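Local coordinates for PilO protein (Pseudomonas aeruginosa, PDB 2RJZ) that helps build the inner-membrane platform for type IV pilus assembly, pairing with PilN through its periplasmic part, the region represented here, at residues E61-K66 and S84-Y89; R104-H109 and I128-Y133. All coordinates share one frame; numbering follows the deposited sequence.

Contact 1: E61-K66 and S84-Y89; sequences EFEEIK and SVVGGY
Phe-62 lays one face of its ring against the CG1 methyl of Val-85, a CH-pi contact in which CG1 sits 3.8 Å from the ring centroid and 17° off the ring normal. The two side chains lie side by side and point the same way from a non-hydrogen-bonded pair. Val-85 turns CG1 toward the ring by setting it anti to its carbonyl carbon (chi1 -66°). On the opposite face of the sheet, Glu-63 crosses Val-86, bringing its carboxylate carbon CD as close as 3.3 Å to Val-86 CG2. A long, flexible acid suits this place: its CG and carboxylate run across the valine methyl while OE2 reaches a salt bridge with Arg-125 on strand 124-135. Beside it, the CG of Glu-61 lies 3.9 Å from Val-86 CB.

Strands 61-72 and 76-87 form a beta hairpin at one edge of a four-stranded antiparallel sheet. The helix-strand-strand-helix-strand-strand order of the domain is consistent with a circularly permuted ferredoxin-like fold. The backbones of Glu-61 and Val-86 bond mutually, and then a classic beta bulge places Glu-63 and Glu-64 across from Ser-84. Ser-84 O accepts a bond from Glu-63 N at 2.9 Å and a weak one from Glu-64 N at 3.4 Å, while Ser-84 N returns a nearly straight bond (175°) to Glu-64 O at 3.0 Å. A water spans the polar side chains here, donating to Glu-64 OE1 at 2.6 Å and hydrogen-bonding to Ser-84 OG; small serine and charged glutamate suit this wetter end.

Further out, Ile-51 of helix 43-57 packs on Phe-62, and Met-126 of strand 124-135 touches Val-85; a flat aromatic ring and a branched aliphatic offer matching apolar surfaces at this helix-sheet interface.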
loop_
_atom_site.group_PDB
_atom_site.type_symbol
_atom_site.label_atom_id
_atom_site.label_comp_id
_atom_site.label_asym_id
_atom_site.label_seq_id
_atom_site.Cartn_x
_atom_site.Cartn_y
_atom_site.Cartn_z
ATOM N N GLU A 61 9.391 -6.085 -19.155
ATOM C CA GLU A 61 8.443 -6.968 -19.860
ATOM C C GLU A 61 7.407 -7.621 -18.950
ATOM O O GLU A 61 7.727 -8.079 -17.865
ATOM C CB GLU A 61 9.150 -8.040 -20.700
ATOM C CG GLU A 61 10.313 -8.716 -20.026
ATOM C CD GLU A 61 10.853 -9.890 -20.845
ATOM O OE1 GLU A 61 10.145 -10.946 -20.946
ATOM O OE2 GLU A 61 11.986 -9.743 -21.375
ATOM N N PHE A 62 6.175 -7.693 -19.428
ATOM C CA PHE A 62 5.102 -8.361 -18.702
ATOM C C PHE A 62 5.060 -9.843 -18.996
ATOM O O PHE A 62 5.101 -10.252 -20.151
ATOM C CB PHE A 62 3.746 -7.727 -19.036
ATOM C CG PHE A 62 3.508 -6.469 -18.302
ATOM C CD1 PHE A 62 2.726 -6.464 -17.146
ATOM C CD2 PHE A 62 4.137 -5.301 -18.701
ATOM C CE1 PHE A 62 2.544 -5.298 -16.427
ATOM C CE2 PHE A 62 3.965 -4.121 -17.991
ATOM C CZ PHE A 62 3.173 -4.113 -16.856
ATOM N N GLU A 63 4.939 -10.647 -17.958
ATOM C CA GLU A 63 4.761 -12.071 -18.160
ATOM C C GLU A 63 3.324 -12.506 -17.959
ATOM O O GLU A 63 2.835 -13.377 -18.670
ATOM C CB GLU A 63 5.683 -12.856 -17.254
ATOM C CG GLU A 63 7.148 -12.633 -17.590
ATOM C CD GLU A 63 8.051 -13.459 -16.696
ATOM O OE1 GLU A 63 7.862 -13.398 -15.462
ATOM O OE2 GLU A 63 8.929 -14.172 -17.232
ATOM N N GLU A 64 2.661 -11.892 -16.991
ATOM C CA GLU A 64 1.339 -12.346 -16.554
ATOM C C GLU A 64 0.583 -11.289 -15.749
ATOM O O GLU A 64 1.159 -10.525 -14.954
ATOM C CB GLU A 64 1.455 -13.666 -15.773
ATOM C CG GLU A 64 0.193 -14.113 -15.082
ATOM C CD GLU A 64 0.436 -15.340 -14.205
ATOM O OE1 GLU A 64 0.539 -15.199 -12.949
ATOM O OE2 GLU A 64 0.557 -16.454 -14.778
ATOM N N ILE A 65 -0.716 -11.227 -16.002
ATOM C CA ILE A 65 -1.644 -10.488 -15.169
ATOM C C ILE A 65 -2.720 -11.456 -14.755
ATOM O O ILE A 65 -3.452 -12.028 -15.611
ATOM C CB ILE A 65 -2.330 -9.348 -15.901
ATOM C CG1 ILE A 65 -1.310 -8.308 -16.343
ATOM C CG2 ILE A 65 -3.397 -8.728 -14.989
ATOM C CD1 ILE A 65 -1.821 -7.426 -17.441
ATOM N N LYS A 66 -2.819 -11.642 -13.446
ATOM C CA LYS A 66 -3.704 -12.632 -12.907
ATOM C C LYS A 66 -4.744 -11.921 -12.072
ATOM O O LYS A 66 -4.421 -11.245 -11.066
ATOM C CB LYS A 66 -2.912 -13.632 -12.083
ATOM C CG LYS A 66 -3.711 -14.821 -11.658
ATOM C CD LYS A 66 -2.878 -15.831 -10.894
ATOM C CE LYS A 66 -3.782 -17.004 -10.418
ATOM N NZ LYS A 66 -3.235 -17.773 -9.235
ATOM N N SER A 84 3.089 -10.051 -12.710
ATOM C CA SER A 84 4.453 -10.542 -12.894
ATOM C C SER A 84 5.173 -9.813 -14.015
ATOM O O SER A 84 4.735 -9.835 -15.175
ATOM C CB SER A 84 4.464 -12.042 -13.222
ATOM O OG SER A 84 3.954 -12.800 -12.141
ATOM N N VAL A 85 6.291 -9.198 -13.672
ATOM C CA VAL A 85 7.110 -8.463 -14.621
ATOM C C VAL A 85 8.576 -8.897 -14.471
ATOM O O VAL A 85 8.941 -9.537 -13.482
ATOM C CB VAL A 85 6.979 -6.932 -14.419
ATOM C CG1 VAL A 85 5.590 -6.498 -14.751
ATOM C CG2 VAL A 85 7.301 -6.530 -12.986
ATOM N N VAL A 86 9.389 -8.560 -15.462
ATOM C CA VAL A 86 10.816 -8.900 -15.502
ATOM C C VAL A 86 11.543 -7.627 -15.981
ATOM O O VAL A 86 11.064 -6.952 -16.899
ATOM C CB VAL A 86 11.107 -10.108 -16.457
ATOM C CG1 VAL A 86 12.623 -10.318 -16.669
ATOM C CG2 VAL A 86 10.506 -11.401 -15.899
ATOM N N GLY A 87 12.632 -7.272 -15.301
ATOM C CA GLY A 87 13.534 -6.221 -15.757
ATOM C C GLY A 87 14.609 -5.907 -14.726
ATOM O O GLY A 87 14.851 -6.697 -13.809
ATOM N N GLY A 88 15.247 -4.745 -14.864
ATOM C CA GLY A 88 16.349 -4.346 -13.963
ATOM C C GLY A 88 15.878 -3.755 -12.649
ATOM O O GLY A 88 14.728 -3.336 -12.517
ATOM N N TYR A 89 16.783 -3.685 -11.677
ATOM C CA TYR A 89 16.389 -3.318 -10.319
ATOM C C TYR A 89 15.821 -1.896 -10.141
ATOM O O TYR A 89 14.858 -1.691 -9.385
ATOM C CB TYR A 89 17.492 -3.677 -9.301
ATOM C CG TYR A 89 18.811 -2.976 -9.483
ATOM C CD1 TYR A 89 19.008 -1.688 -8.976
ATOM C CD2 TYR A 89 19.881 -3.611 -10.124
ATOM C CE1 TYR A 89 20.238 -1.010 -9.120
ATOM C CE2 TYR A 89 21.140 -2.934 -10.285
ATOM C CZ TYR A 89 21.290 -1.636 -9.771
ATOM O OH TYR A 89 22.483 -0.953 -9.886
HETATM O O HOH W 1 1.021 -12.911 -11.839
#

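Contact 2: R104-H109 and I128-Y133; sequences RIVTLH and ILAKTY. With SO4 (sulfate ion), chain D; SO4 (sulfate ion), chain C.
Thr-107 OG1 meets Tyr-133 OH at 2.5 Å, a short hydrogen bond made in the plane of the tyrosine ring, and the same threonine oxygen is hydrogen-bonded to His-109 NE2. The threonine and tyrosine side chains cross at about a right angle. This outer, partly exposed side also holds the extended Lys-131, whose CE lies over the His-109 ring in a CH-pi contact, 4.2 Å from the centroid. The chain carries NZ to a salt bridge with Glu-78 and beside a sulfate ion, probably from the crystallisation liquor, whose very short approach is doubtful in detail.

These strands, 106-115 and 124-135, form the second beta hairpin of the helix-backed sheet, held by mutual bonds of Thr-107 and Lys-131 and by His-109 N to Leu-129 O at 2.8 Å. The opposite face is compact and mostly apolar. Leu-108 CD2 lies 3.8 Å from Ala-130 CB, whose small size lets the leucine sit close. Helix 89-100 covers Leu-108 and Ile-128 with Val-96, and helix 43-57 covers Thr-132. Buried there, Thr-132 satisfies its hydroxyl by donating from OG1 to Ile-105 O at 2.7 Å. Arg-104 reaches away from the partner strand, its guanidinium binding Asp-50, Glu-43 and a second sulfate.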
loop_
_atom_site.group_PDB
_atom_site.type_symbol
_atom_site.label_atom_id
_atom_site.label_comp_id
_atom_site.label_asym_id
_atom_site.label_seq_id
_atom_site.Cartn_x
_atom_site.Cartn_y
_atom_site.Cartn_z
ATOM N N ARG A 104 -5.878 6.644 -10.779
ATOM C CA ARG A 104 -6.773 5.497 -10.591
ATOM C C ARG A 104 -6.777 5.182 -9.097
ATOM O O ARG A 104 -5.812 5.511 -8.388
ATOM C CB ARG A 104 -6.250 4.252 -11.341
ATOM C CG ARG A 104 -6.028 4.422 -12.855
ATOM C CD ARG A 104 -7.240 3.955 -13.655
ATOM N NE ARG A 104 -7.051 4.242 -15.071
ATOM C CZ ARG A 104 -8.046 4.330 -15.951
ATOM N NH1 ARG A 104 -9.295 4.149 -15.546
ATOM N NH2 ARG A 104 -7.786 4.590 -17.234
ATOM N N ILE A 105 -7.837 4.523 -8.638
ATOM C CA ILE A 105 -7.954 4.061 -7.269
ATOM C C ILE A 105 -7.312 2.666 -7.266
ATOM O O ILE A 105 -7.950 1.665 -7.591
ATOM C CB ILE A 105 -9.451 3.979 -6.774
ATOM C CG1 ILE A 105 -10.243 5.278 -7.048
ATOM C CG2 ILE A 105 -9.509 3.499 -5.315
ATOM C CD1 ILE A 105 -9.610 6.568 -6.565
ATOM N N VAL A 106 -6.021 2.632 -6.961
ATOM C CA VAL A 106 -5.253 1.392 -6.993
ATOM C C VAL A 106 -4.252 1.403 -5.834
ATOM O O VAL A 106 -3.546 2.385 -5.639
ATOM C CB VAL A 106 -4.561 1.157 -8.371
ATOM C CG1 VAL A 106 -3.618 2.303 -8.728
ATOM C CG2 VAL A 106 -3.839 -0.191 -8.398
ATOM N N THR A 107 -4.238 0.332 -5.050
ATOM C CA THR A 107 -3.295 0.233 -3.954
ATOM C C THR A 107 -2.344 -0.924 -4.266
ATOM O O THR A 107 -2.721 -1.889 -4.963
ATOM C CB THR A 107 -4.009 0.006 -2.604
ATOM O OG1 THR A 107 -4.825 -1.165 -2.687
ATOM C CG2 THR A 107 -4.876 1.195 -2.221
ATOM N N LEU A 108 -1.123 -0.819 -3.769
ATOM C CA LEU A 108 -0.114 -1.844 -3.994
ATOM C C LEU A 108 0.212 -2.529 -2.691
ATOM O O LEU A 108 0.177 -1.906 -1.619
ATOM C CB LEU A 108 1.143 -1.253 -4.645
ATOM C CG LEU A 108 0.898 -0.637 -6.025
ATOM C CD1 LEU A 108 2.132 0.103 -6.492
ATOM C CD2 LEU A 108 0.567 -1.728 -7.030
ATOM N N HIS A 109 0.497 -3.829 -2.771
ATOM C CA HIS A 109 0.610 -4.638 -1.540
ATOM C C HIS A 109 1.902 -5.439 -1.516
ATOM O O HIS A 109 2.929 -4.897 -1.909
ATOM C CB HIS A 109 -0.677 -5.415 -1.297
ATOM C CG HIS A 109 -1.879 -4.518 -1.301
ATOM N ND1 HIS A 109 -2.410 -3.966 -0.150
ATOM C CD2 HIS A 109 -2.600 -4.009 -2.331
ATOM C CE1 HIS A 109 -3.415 -3.170 -0.470
ATOM N NE2 HIS A 109 -3.552 -3.182 -1.789
ATOM N N ILE A 128 3.897 -8.770 -7.904
ATOM C CA ILE A 128 3.319 -7.777 -6.980
ATOM C C ILE A 128 1.797 -7.842 -6.984
ATOM O O ILE A 128 1.185 -8.013 -8.029
ATOM C CB ILE A 128 3.841 -6.326 -7.268
ATOM C CG1 ILE A 128 3.461 -5.346 -6.150
ATOM C CG2 ILE A 128 3.384 -5.795 -8.624
ATOM C CD1 ILE A 128 4.138 -3.955 -6.275
ATOM N N LEU A 129 1.186 -7.726 -5.815
ATOM C CA LEU A 129 -0.269 -7.644 -5.733
ATOM C C LEU A 129 -0.780 -6.178 -5.734
ATOM O O LEU A 129 -0.339 -5.346 -4.921
ATOM C CB LEU A 129 -0.770 -8.408 -4.508
ATOM C CG LEU A 129 -2.278 -8.503 -4.278
ATOM C CD1 LEU A 129 -2.901 -9.323 -5.409
ATOM C CD2 LEU A 129 -2.515 -9.174 -2.912
ATOM N N ALA A 130 -1.656 -5.867 -6.690
ATOM C CA ALA A 130 -2.335 -4.596 -6.768
ATOM C C ALA A 130 -3.796 -4.875 -6.436
ATOM O O ALA A 130 -4.244 -6.020 -6.522
ATOM C CB ALA A 130 -2.209 -3.984 -8.170
ATOM N N LYS A 131 -4.519 -3.848 -5.999
ATOM C CA LYS A 131 -5.954 -3.980 -5.800
ATOM C C LYS A 131 -6.647 -2.771 -6.304
ATOM O O LYS A 131 -6.168 -1.644 -6.187
ATOM C CB LYS A 131 -6.337 -4.133 -4.324
ATOM C CG LYS A 131 -6.010 -5.452 -3.721
ATOM C CD LYS A 131 -6.224 -5.367 -2.233
ATOM C CE LYS A 131 -5.740 -6.644 -1.584
ATOM N NZ LYS A 131 -6.073 -6.647 -0.147
ATOM N N THR A 132 -7.815 -3.017 -6.865
ATOM C CA THR A 132 -8.702 -1.936 -7.133
ATOM C C THR A 132 -10.054 -2.275 -6.486
ATOM O O THR A 132 -10.246 -3.377 -5.949
ATOM C CB THR A 132 -8.773 -1.610 -8.641
ATOM O OG1 THR A 132 -9.352 -0.296 -8.797
ATOM C CG2 THR A 132 -9.577 -2.687 -9.410
ATOM N N TYR A 133 -10.975 -1.326 -6.551
ATOM C CA TYR A 133 -12.173 -1.363 -5.756
ATOM C C TYR A 133 -13.363 -0.802 -6.547
ATOM O O TYR A 133 -13.222 0.102 -7.391
ATOM C CB TYR A 133 -11.979 -0.551 -4.456
ATOM C CG TYR A 133 -10.698 -0.877 -3.681
ATOM C CD1 TYR A 133 -10.711 -1.742 -2.565
ATOM C CD2 TYR A 133 -9.476 -0.322 -4.078
ATOM C CE1 TYR A 133 -9.516 -2.018 -1.862
ATOM C CE2 TYR A 133 -8.304 -0.596 -3.414
ATOM C CZ TYR A 133 -8.318 -1.434 -2.311
ATOM O OH TYR A 133 -7.103 -1.661 -1.700
HETATM S S SO4 D . -11.042 4.746 -18.671
HETATM O O1 SO4 D . -11.968 4.265 -19.702
HETATM O O2 SO4 D . -11.379 6.118 -18.297
HETATM O O3 SO4 D . -11.133 3.860 -17.509
HETATM O O4 SO4 D . -9.675 4.728 -19.199
HETATM S S SO4 C . -3.515 -7.323 1.862
HETATM O O1 SO4 C . -3.117 -7.934 0.581
HETATM O O2 SO4 C . -4.651 -6.407 1.723
HETATM O O3 SO4 C . -3.938 -8.380 2.788
HETATM O O4 SO4 C . -2.386 -6.547 2.405
#

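How the contacts relate
Contacts 1 and 2 lie in the two hairpins of one antiparallel sheet, formed in series along the chain. Their inner strands, 76-87 and 124-135, are neighbours, and the backbone bond between Ile-128 and Ile-83 joins the hairpins right beside Ser-84. The contact centres are about 16 Å apart and their nearest atoms about 5 Å, without touching. The centre of contact 2 lies about 1 Å from the centre of the chain, that of contact 1 about 16 Å. Both approach the second subunit: Tyr-89 packs on its Ile-113, and Val-106 O accepts a hydrogen bond from its Gln-6 NE2. Both sulfates lie by residues of contact 2, Lys-131 and Arg-104, and neither marks a known site.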